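PDB 5ZBL: cytokinin riboside 5'-monophosphate phosphoribohydrolase from Corynebacterium glutamicum, which belongs to the possible lysine decarboxylase family and has a Rossmann-like fold built around a parallel beta sheet. Local coordinates for residues A[26-29]-A[30-34]; A[56-59]-A[60-64]; A[99-102]-A[103-107]. One frame throughout, in Å; residues are numbered along the deposited sequence.

Contact 1: residues A[26-29]-A[30-34]; sequences LYTQ and AAQTL
Residues 26-29 and 30-34 are successive turns of one helix, 25-40, tied together by i to i+4 backbone bonds: Ala30 to Leu26, Ala31 to Tyr27, Gln32 to Thr28 and Thr33 to Gln29. The second of these is bent, with an N-H...O angle of 138°, and Ala31 N also makes a weak bond to Thr28 O. The carbonyl of Gln29 is gripped twice by a single residue. Thr33 N donates to Gln29 O at 2.9 Å, and Thr33 OG1 donates to the same Gln29 O at 2.8 Å, standing 37° above the carbonyl plane on the face opposite the amide. With OG1 beside its own backbone N (chi1 -39°), the Thr33 hydroxyl turns back along the helix to the preceding turn. Thr28 and Gln32 run side by side in the same direction. The methyl CG2 of Thr28 meets the amide oxygen of Gln32 (CG2 to OE1, 3.4 Å), and Gln32 CG lies 3.5 Å from Thr28 O, so the glutamine chain lies against the Thr28 carbonyl as well as its methyl. Ala30 CB rests 3.3 Å from Leu26 O. Tyr27 reaches out of the chain: its OH bonds to Arg161 of the second subunit, and its ring meets Phe163 of that subunit edge-to-face. The helix connects strands 12-16 and 44-47 in a beta-alpha-beta unit; Tyr27, Thr28, Ala31 and Gln32 pack on helix 53-64, while Thr33 and Leu34 reach helix 178-186.

Contact 2: residues A[56-59]-A[60-64]; sequences GIVA and DAFLE
Phe62 lies alongside Val58, one turn back on helix 53-64, the two side chains pointing the same way. Val58 CG2 touches the rim of the ring, 3.9 Å from Phe62 CE1, because this methyl is anti to the backbone N while CG1 takes the place between N and the carbonyl carbon (chi1 76°). The same ring edge faces the backbone: Val58 O lies in the ring plane, 3.3 Å from Phe62 CD1, and also accepts the Phe62 amide. Leu63 folds over the next carbonyl, its CG 3.3 Å from Ala59 O, which takes the Leu63 amide in the carbonyl plane and a weak second bond from Phe62 N. Earlier in the helix Asp60 N donates almost straight to Gly56 O (167°); the aspartate carboxylate packs against that carbonyl without bonding to it, Asp60 CG lying 3.2 Å from Gly56 O. Ala61 N closes the set on Ile57 O. The helix links strands 44-47 and 69-74 as a beta-alpha-beta crossover. Val58 and Phe62 face Leu45 and Ala59 faces Tyr47 on strand 44-47, Phe62 and Ala61 pack against helix 25-40, and Asp60 and Leu63 touch His84.

Contact 3: residues A[99-102]-A[103-107]; sequences RKRR and MAELG
Arg101 sends CG anti to its backbone N (chi1 -170°), whereas Glu105, one turn on, holds CG beside its own N (chi1 -79°), and the two chains converge. It is the aliphatic part of the arginine that meets the acid: Glu105 OE2 is 3.3 Å from both CG and CD of Arg101. The charged end turns off at CD, leaving Arg101 NH1 4.4 Å from Glu105 OE2, beyond a salt bridge. The other carboxylate oxygen, Glu105 OE1, lies 3.5 Å from Arg102 CD, and the Arg102 guanidinium and Glu105 carboxylate planes stand 73° apart. Arg102, bent twice along its chain, brings one guanidinium face over Leu106, whose CD2 sits 3.7 Å above the plane and toward its rim. Arg102 NH1 forms a salt bridge to Glu91. Met103 CE touches Arg99 CD at 4.1 Å, while the arginine head bonds to the backbone oxygens of Gly48 and Val72. Lys100 is held by Glu121 and Glu125, and by Glu125 of the second subunit. Four i to i+4 backbone bonds join the two turns, the one from Met103 N to Arg99 O being nearly straight. Glu105, near both Arg101 and Arg102 but salt-bridged to neither, would probably offset part of their positive charge, while Arg99, Lys100 and Arg102 find firm partners on other elements and bind this helix to its surroundings.

Overall arrangement
Each contact joins successive turns of a different helix of the Rossmann-like fold. Contacts 1 and 2 are partly buried and belong to adjoining helices, with centres 10 Å apart; they touch where Thr28, Ala31 and Gln32 meet Ile57 and Ala61, and strand 44-47 is shared by their two beta-alpha-beta units. Contact 3 is a surface contact on helix 96-106, across the chain's centre from contact 1, and its nearest atoms are about 10 Å from contact 2. The chemistry follows: hydroxyl and amide groups with small residues in 26-34, mostly apolar side chains in 56-64, and in 99-107 charged side chains touching largely through their aliphatic parts. Contacts 1 and 3 each reach the second subunit.

Contact 1: residues A[26-29]-A[30-34]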
ATOM      1  N   LEU A  26     -19.449   0.355 -15.795  1.00 40.16           N
ATOM      2  CA  LEU A  26     -18.327  -0.024 -16.619  1.00 39.84           C
ATOM      3  C   LEU A  26     -17.364  -0.933 -15.880  1.00 40.46           C
ATOM      4  O   LEU A  26     -16.818  -1.877 -16.475  1.00 41.48           O
ATOM      5  CB  LEU A  26     -17.562   1.221 -17.089  1.00 48.43           C
ATOM      6  CG  LEU A  26     -16.268   0.997 -17.891  1.00 57.30           C
ATOM      7  CD1 LEU A  26     -16.482   0.103 -19.121  1.00 63.43           C
ATOM      8  CD2 LEU A  26     -15.694   2.337 -18.299  1.00 62.29           C
ATOM      9  N   TYR A  27     -17.166  -0.652 -14.589  1.00 38.58           N
ATOM     10  CA  TYR A  27     -16.205  -1.355 -13.761  1.00 38.38           C
ATOM     11  C   TYR A  27     -16.627  -2.813 -13.577  1.00 40.15           C
ATOM     12  O   TYR A  27     -15.815  -3.739 -13.779  1.00 37.97           O
ATOM     13  CB  TYR A  27     -16.044  -0.634 -12.407  1.00 39.63           C
ATOM     14  CG  TYR A  27     -15.677   0.843 -12.512  1.00 39.02           C
ATOM     15  CD1 TYR A  27     -14.554   1.249 -13.194  1.00 39.41           C
ATOM     16  CD2 TYR A  27     -16.459   1.815 -11.911  1.00 41.54           C
ATOM     17  CE1 TYR A  27     -14.230   2.579 -13.310  1.00 38.30           C
ATOM     18  CE2 TYR A  27     -16.150   3.141 -12.026  1.00 41.76           C
ATOM     19  CZ  TYR A  27     -15.032   3.517 -12.734  1.00 38.40           C
ATOM     20  OH  TYR A  27     -14.706   4.841 -12.839  1.00 37.41           O
ATOM     21  N   THR A  28     -17.910  -2.989 -13.223  1.00 39.90           N
ATOM     22  CA  THR A  28     -18.558  -4.294 -13.174  1.00 39.53           C
ATOM     23  C   THR A  28     -18.425  -5.063 -14.473  1.00 42.36           C
ATOM     24  O   THR A  28     -18.061  -6.256 -14.470  1.00 43.51           O
ATOM     25  CB  THR A  28     -20.057  -4.186 -12.816  1.00 39.69           C
ATOM     26  OG1 THR A  28     -20.201  -3.736 -11.466  1.00 34.90           O
ATOM     27  CG2 THR A  28     -20.776  -5.543 -12.966  1.00 38.99           C
ATOM     28  N   GLN A  29     -18.726  -4.412 -15.586  1.00 41.72           N
ATOM     29  CA  GLN A  29     -18.703  -5.129 -16.865  1.00 42.76           C
ATOM     30  C   GLN A  29     -17.278  -5.499 -17.211  1.00 40.78           C
ATOM     31  O   GLN A  29     -17.037  -6.578 -17.765  1.00 42.37           O
ATOM     32  CB  GLN A  29     -19.309  -4.298 -17.990  1.00 46.88           C
ATOM     33  CG  GLN A  29     -20.803  -3.964 -17.838  1.00 54.20           C
ATOM     34  CD  GLN A  29     -21.226  -2.777 -18.713  1.00 59.96           C
ATOM     35  OE1 GLN A  29     -20.611  -2.521 -19.761  1.00 65.21           O
ATOM     36  NE2 GLN A  29     -22.246  -2.021 -18.264  1.00 54.68           N
ATOM     37  N   ALA A  30     -16.336  -4.597 -16.899  1.00 38.35           N
ATOM     38  CA  ALA A  30     -14.929  -4.829 -17.192  1.00 36.62           C
ATOM     39  C   ALA A  30     -14.432  -5.979 -16.365  1.00 34.27           C
ATOM     40  O   ALA A  30     -13.595  -6.711 -16.835  1.00 34.42           O
ATOM     41  CB  ALA A  30     -14.082  -3.596 -16.916  1.00 42.22           C
ATOM     42  N   ALA A  31     -14.986  -6.160 -15.162  1.00 30.69           N
ATOM     43  CA  ALA A  31     -14.581  -7.269 -14.304  1.00 32.45           C
ATOM     44  C   ALA A  31     -15.086  -8.600 -14.857  1.00 36.68           C
ATOM     45  O   ALA A  31     -14.360  -9.605 -14.874  1.00 35.93           O
ATOM     46  CB  ALA A  31     -15.053  -7.049 -12.865  1.00 33.17           C
ATOM     47  N   GLN A  32     -16.329  -8.589 -15.306  1.00 35.65           N
ATOM     48  CA  GLN A  32     -16.937  -9.762 -15.950  1.00 38.95           C
ATOM     49  C   GLN A  32     -16.256 -10.198 -17.212  1.00 37.24           C
ATOM     50  O   GLN A  32     -16.069 -11.394 -17.413  1.00 40.14           O
ATOM     51  CB  GLN A  32     -18.400  -9.484 -16.246  1.00 37.53           C
ATOM     52  CG  GLN A  32     -19.205  -9.489 -14.966  1.00 38.29           C
ATOM     53  CD  GLN A  32     -20.522  -8.763 -15.077  1.00 39.99           C
ATOM     54  OE1 GLN A  32     -21.228  -8.668 -14.094  1.00 43.04           O
ATOM     55  NE2 GLN A  32     -20.849  -8.225 -16.270  1.00 43.48           N
ATOM     56  N   THR A  33     -15.863  -9.238 -18.047  1.00 38.72           N
ATOM     57  CA  THR A  33     -15.134  -9.560 -19.284  1.00 42.80           C
ATOM     58  C   THR A  33     -13.776 -10.135 -18.954  1.00 43.03           C
ATOM     59  O   THR A  33     -13.273 -11.025 -19.662  1.00 42.20           O
ATOM     60  CB  THR A  33     -14.956  -8.332 -20.214  1.00 42.77           C
ATOM     61  OG1 THR A  33     -16.140  -7.550 -20.184  1.00 49.61           O
ATOM     62  CG2 THR A  33     -14.794  -8.776 -21.629  1.00 44.38           C
ATOM     63  N   LEU A  34     -13.173  -9.605 -17.895  1.00 42.47           N
ATOM     64  CA  LEU A  34     -11.866 -10.091 -17.462  1.00 44.90           C
ATOM     65  C   LEU A  34     -11.950 -11.555 -16.956  1.00 38.82           C
ATOM     66  O   LEU A  34     -11.174 -12.432 -17.379  1.00 37.41           O
ATOM     67  CB  LEU A  34     -11.294  -9.128 -16.412  1.00 45.58           C
ATOM     68  CG  LEU A  34      -9.936  -9.500 -15.832  1.00 49.86           C
ATOM     69  CD1 LEU A  34      -8.852  -9.696 -16.906  1.00 48.31           C
ATOM     70  CD2 LEU A  34      -9.543  -8.456 -14.803  1.00 49.08           C
TER

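Contact 2: residues A[56-59]-A[60-64]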
ATOM      1  N   GLY A  56     -17.115  -9.120  -5.121  1.00 37.09           N
ATOM      2  CA  GLY A  56     -18.284  -9.989  -5.388  1.00 38.40           C
ATOM      3  C   GLY A  56     -18.503 -10.251  -6.884  1.00 39.23           C
ATOM      4  O   GLY A  56     -18.678 -11.391  -7.319  1.00 39.49           O
ATOM      5  N   ILE A  57     -18.423  -9.191  -7.680  1.00 37.78           N
ATOM      6  CA  ILE A  57     -18.610  -9.323  -9.103  1.00 36.16           C
ATOM      7  C   ILE A  57     -17.598 -10.274  -9.749  1.00 36.36           C
ATOM      8  O   ILE A  57     -17.985 -11.123 -10.553  1.00 37.31           O
ATOM      9  CB  ILE A  57     -18.472  -7.976  -9.792  1.00 35.64           C
ATOM     10  CG1 ILE A  57     -19.590  -7.009  -9.366  1.00 41.15           C
ATOM     11  CG2 ILE A  57     -18.455  -8.160 -11.288  1.00 36.22           C
ATOM     12  CD1 ILE A  57     -21.007  -7.458  -9.656  1.00 40.12           C
ATOM     13  N   VAL A  58     -16.304 -10.083  -9.467  1.00 34.94           N
ATOM     14  CA  VAL A  58     -15.263 -10.889 -10.135  1.00 35.18           C
ATOM     15  C   VAL A  58     -15.316 -12.389  -9.698  1.00 33.20           C
ATOM     16  O   VAL A  58     -15.133 -13.286 -10.504  1.00 35.66           O
ATOM     17  CB  VAL A  58     -13.830 -10.246 -10.010  1.00 35.23           C
ATOM     18  CG1 VAL A  58     -13.239 -10.437  -8.628  1.00 35.98           C
ATOM     19  CG2 VAL A  58     -12.867 -10.816 -11.042  1.00 33.23           C
ATOM     20  N   ALA A  59     -15.591 -12.630  -8.424  1.00 35.73           N
ATOM     21  CA  ALA A  59     -15.770 -13.956  -7.856  1.00 36.87           C
ATOM     22  C   ALA A  59     -16.929 -14.643  -8.578  1.00 38.33           C
ATOM     23  O   ALA A  59     -16.735 -15.720  -9.123  1.00 36.43           O
ATOM     24  CB  ALA A  59     -16.043 -13.877  -6.358  1.00 36.16           C
ATOM     25  N   ASP A  60     -18.086 -13.983  -8.615  1.00 36.21           N
ATOM     26  CA  ASP A  60     -19.289 -14.484  -9.304  1.00 35.22           C
ATOM     27  C   ASP A  60     -19.100 -14.756 -10.762  1.00 35.54           C
ATOM     28  O   ASP A  60     -19.732 -15.674 -11.286  1.00 43.22           O
ATOM     29  CB  ASP A  60     -20.446 -13.465  -9.197  1.00 38.03           C
ATOM     30  CG  ASP A  60     -21.092 -13.430  -7.802  1.00 42.00           C
ATOM     31  OD1 ASP A  60     -20.752 -14.287  -6.938  1.00 43.17           O
ATOM     32  OD2 ASP A  60     -21.942 -12.545  -7.572  1.00 48.14           O
ATOM     33  N   ALA A  61     -18.313 -13.925 -11.449  1.00 32.93           N
ATOM     34  CA  ALA A  61     -18.148 -14.064 -12.885  1.00 32.94           C
ATOM     35  C   ALA A  61     -17.253 -15.223 -13.251  1.00 33.19           C
ATOM     36  O   ALA A  61     -17.478 -15.865 -14.309  1.00 38.76           O
ATOM     37  CB  ALA A  61     -17.653 -12.768 -13.525  1.00 32.10           C
ATOM     38  N   PHE A  62     -16.265 -15.527 -12.405  1.00 31.80           N
ATOM     39  CA  PHE A  62     -15.371 -16.677 -12.646  1.00 36.24           C
ATOM     40  C   PHE A  62     -16.201 -17.943 -12.414  1.00 37.72           C
ATOM     41  O   PHE A  62     -16.130 -18.923 -13.174  1.00 38.24           O
ATOM     42  CB  PHE A  62     -14.153 -16.706 -11.701  1.00 36.08           C
ATOM     43  CG  PHE A  62     -12.896 -16.070 -12.237  1.00 34.90           C
ATOM     44  CD1 PHE A  62     -12.686 -14.705 -12.128  1.00 33.59           C
ATOM     45  CD2 PHE A  62     -11.850 -16.856 -12.713  1.00 36.65           C
ATOM     46  CE1 PHE A  62     -11.493 -14.124 -12.542  1.00 30.13           C
ATOM     47  CE2 PHE A  62     -10.660 -16.276 -13.147  1.00 34.30           C
ATOM     48  CZ  PHE A  62     -10.480 -14.906 -13.026  1.00 32.45           C
ATOM     49  N   LEU A  63     -16.954 -17.918 -11.326  1.00 37.93           N
ATOM     50  CA  LEU A  63     -17.835 -19.025 -10.984  1.00 44.17           C
ATOM     51  C   LEU A  63     -18.839 -19.281 -12.108  1.00 42.36           C
ATOM     52  O   LEU A  63     -18.875 -20.384 -12.655  1.00 41.15           O
ATOM     53  CB  LEU A  63     -18.556 -18.775  -9.664  1.00 42.18           C
ATOM     54  CG  LEU A  63     -17.665 -18.850  -8.422  1.00 43.94           C
ATOM     55  CD1 LEU A  63     -18.514 -18.446  -7.218  1.00 46.72           C
ATOM     56  CD2 LEU A  63     -17.032 -20.235  -8.235  1.00 43.06           C
ATOM     57  N   GLU A  64     -19.572 -18.242 -12.494  1.00 39.99           N
ATOM     58  CA  GLU A  64     -20.631 -18.386 -13.485  1.00 42.33           C
ATOM     59  C   GLU A  64     -20.174 -18.683 -14.897  1.00 42.43           C
ATOM     60  O   GLU A  64     -21.001 -19.039 -15.692  1.00 43.63           O
ATOM     61  CB  GLU A  64     -21.527 -17.151 -13.495  1.00 43.17           C
ATOM     62  CG  GLU A  64     -22.377 -17.094 -12.252  1.00 46.41           C
ATOM     63  CD  GLU A  64     -23.036 -15.760 -12.026  1.00 49.27           C
ATOM     64  OE1 GLU A  64     -23.057 -14.919 -12.954  1.00 51.88           O
ATOM     65  OE2 GLU A  64     -23.582 -15.590 -10.917  1.00 53.99           O
TER

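Contact 3: residues A[99-102]-A[103-107]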
ATOM      1  N   ARG A  99      -3.170 -13.612   5.611  1.00 33.13           N
ATOM      2  CA  ARG A  99      -4.028 -13.526   4.435  1.00 36.27           C
ATOM      3  C   ARG A  99      -3.239 -13.128   3.148  1.00 40.91           C
ATOM      4  O   ARG A  99      -3.326 -13.803   2.115  1.00 38.70           O
ATOM      5  CB  ARG A  99      -5.150 -12.581   4.701  1.00 38.07           C
ATOM      6  CG  ARG A  99      -6.220 -12.615   3.663  1.00 37.65           C
ATOM      7  CD  ARG A  99      -6.839 -11.283   3.664  1.00 37.49           C
ATOM      8  NE  ARG A  99      -8.103 -11.222   2.998  1.00 38.25           N
ATOM      9  CZ  ARG A  99      -8.728 -10.072   2.785  1.00 42.33           C
ATOM     10  NH1 ARG A  99      -8.160  -8.913   3.168  1.00 35.83           N
ATOM     11  NH2 ARG A  99      -9.924 -10.085   2.182  1.00 42.69           N
ATOM     12  N   LYS A 100      -2.417 -12.087   3.249  1.00 42.92           N
ATOM     13  CA  LYS A 100      -1.685 -11.551   2.100  1.00 40.90           C
ATOM     14  C   LYS A 100      -0.575 -12.479   1.658  1.00 38.27           C
ATOM     15  O   LYS A 100      -0.373 -12.676   0.453  1.00 38.06           O
ATOM     16  CB  LYS A 100      -1.027 -10.237   2.422  1.00 39.38           C
ATOM     17  CG  LYS A 100      -1.935  -9.143   2.870  1.00 43.31           C
ATOM     18  CD  LYS A 100      -1.085  -7.889   2.984  1.00 48.63           C
ATOM     19  CE  LYS A 100      -1.585  -6.896   3.987  1.00 45.61           C
ATOM     20  NZ  LYS A 100      -0.620  -5.756   3.976  1.00 47.55           N
ATOM     21  N   ARG A 101       0.137 -13.058   2.607  1.00 35.95           N
ATOM     22  CA  ARG A 101       1.088 -14.099   2.232  1.00 38.72           C
ATOM     23  C   ARG A 101       0.416 -15.252   1.426  1.00 37.34           C
ATOM     24  O   ARG A 101       0.947 -15.684   0.398  1.00 32.39           O
ATOM     25  CB  ARG A 101       1.799 -14.615   3.460  1.00 46.58           C
ATOM     26  CG  ARG A 101       2.979 -15.527   3.173  1.00 56.38           C
ATOM     27  CD  ARG A 101       3.319 -16.370   4.402  1.00 68.04           C
ATOM     28  NE  ARG A 101       4.075 -15.624   5.409  1.00 70.86           N
ATOM     29  CZ  ARG A 101       5.379 -15.368   5.352  1.00 75.98           C
ATOM     30  NH1 ARG A 101       6.115 -15.777   4.327  1.00 71.45           N
ATOM     31  NH2 ARG A 101       5.955 -14.678   6.336  1.00 85.42           N
ATOM     32  N   ARG A 102      -0.757 -15.715   1.865  1.00 38.07           N
ATOM     33  CA  ARG A 102      -1.426 -16.824   1.214  1.00 43.22           C
ATOM     34  C   ARG A 102      -1.950 -16.520  -0.194  1.00 44.23           C
ATOM     35  O   ARG A 102      -1.837 -17.369  -1.116  1.00 36.92           O
ATOM     36  CB  ARG A 102      -2.564 -17.404   2.064  1.00 47.41           C
ATOM     37  CG  ARG A 102      -2.165 -18.612   2.876  1.00 60.99           C
ATOM     38  CD  ARG A 102      -1.701 -19.797   2.017  1.00 66.50           C
ATOM     39  NE  ARG A 102      -2.762 -20.742   1.738  1.00 67.90           N
ATOM     40  CZ  ARG A 102      -2.575 -21.916   1.141  1.00 72.94           C
ATOM     41  NH1 ARG A 102      -3.616 -22.716   0.948  1.00 74.71           N
ATOM     42  NH2 ARG A 102      -1.365 -22.301   0.730  1.00 72.55           N
ATOM     43  N   MET A 103      -2.526 -15.332  -0.334  1.00 41.20           N
ATOM     44  CA  MET A 103      -2.924 -14.805  -1.637  1.00 40.31           C
ATOM     45  C   MET A 103      -1.738 -14.763  -2.606  1.00 38.90           C
ATOM     46  O   MET A 103      -1.860 -15.177  -3.756  1.00 34.90           O
ATOM     47  CB  MET A 103      -3.564 -13.434  -1.475  1.00 35.73           C
ATOM     48  CG  MET A 103      -4.891 -13.518  -0.753  1.00 40.67           C
ATOM     49  SD  MET A 103      -5.949 -12.097  -1.023  1.00 43.93           S
ATOM     50  CE  MET A 103      -5.093 -10.896  -0.027  1.00 50.60           C
ATOM     51  N   ALA A 104      -0.593 -14.314  -2.121  1.00 39.19           N
ATOM     52  CA  ALA A 104       0.612 -14.301  -2.966  1.00 43.02           C
ATOM     53  C   ALA A 104       1.047 -15.716  -3.308  1.00 44.04           C
ATOM     54  O   ALA A 104       1.349 -16.007  -4.477  1.00 45.63           O
ATOM     55  CB  ALA A 104       1.767 -13.545  -2.297  1.00 40.01           C
ATOM     56  N   GLU A 105       1.107 -16.588  -2.296  1.00 44.18           N
ATOM     57  CA  GLU A 105       1.583 -17.965  -2.526  1.00 43.71           C
ATOM     58  C   GLU A 105       0.741 -18.754  -3.522  1.00 41.21           C
ATOM     59  O   GLU A 105       1.297 -19.537  -4.297  1.00 41.72           O
ATOM     60  CB  GLU A 105       1.661 -18.756  -1.238  1.00 45.69           C
ATOM     61  CG  GLU A 105       2.894 -18.440  -0.408  1.00 53.46           C
ATOM     62  CD  GLU A 105       2.752 -18.809   1.073  1.00 59.32           C
ATOM     63  OE1 GLU A 105       1.723 -19.406   1.467  1.00 66.74           O
ATOM     64  OE2 GLU A 105       3.683 -18.491   1.856  1.00 70.20           O
ATOM     65  N   LEU A 106      -0.582 -18.550  -3.462  1.00 36.82           N
ATOM     66  CA  LEU A 106      -1.555 -19.281  -4.268  1.00 39.65           C
ATOM     67  C   LEU A 106      -1.607 -18.850  -5.733  1.00 40.03           C
ATOM     68  O   LEU A 106      -1.957 -19.661  -6.585  1.00 45.96           O
ATOM     69  CB  LEU A 106      -2.984 -19.156  -3.691  1.00 36.19           C
ATOM     70  CG  LEU A 106      -3.305 -19.944  -2.448  1.00 39.38           C
ATOM     71  CD1 LEU A 106      -4.661 -19.525  -1.835  1.00 40.24           C
ATOM     72  CD2 LEU A 106      -3.230 -21.448  -2.727  1.00 42.63           C
ATOM     73  N   GLY A 107      -1.291 -17.589  -6.012  1.00 41.27           N
ATOM     74  CA  GLY A 107      -1.399 -17.038  -7.361  1.00 42.94           C
ATOM     75  C   GLY A 107      -0.097 -17.119  -8.113  1.00 40.48           C
ATOM     76  O   GLY A 107       0.982 -17.128  -7.519  1.00 39.12           O
TER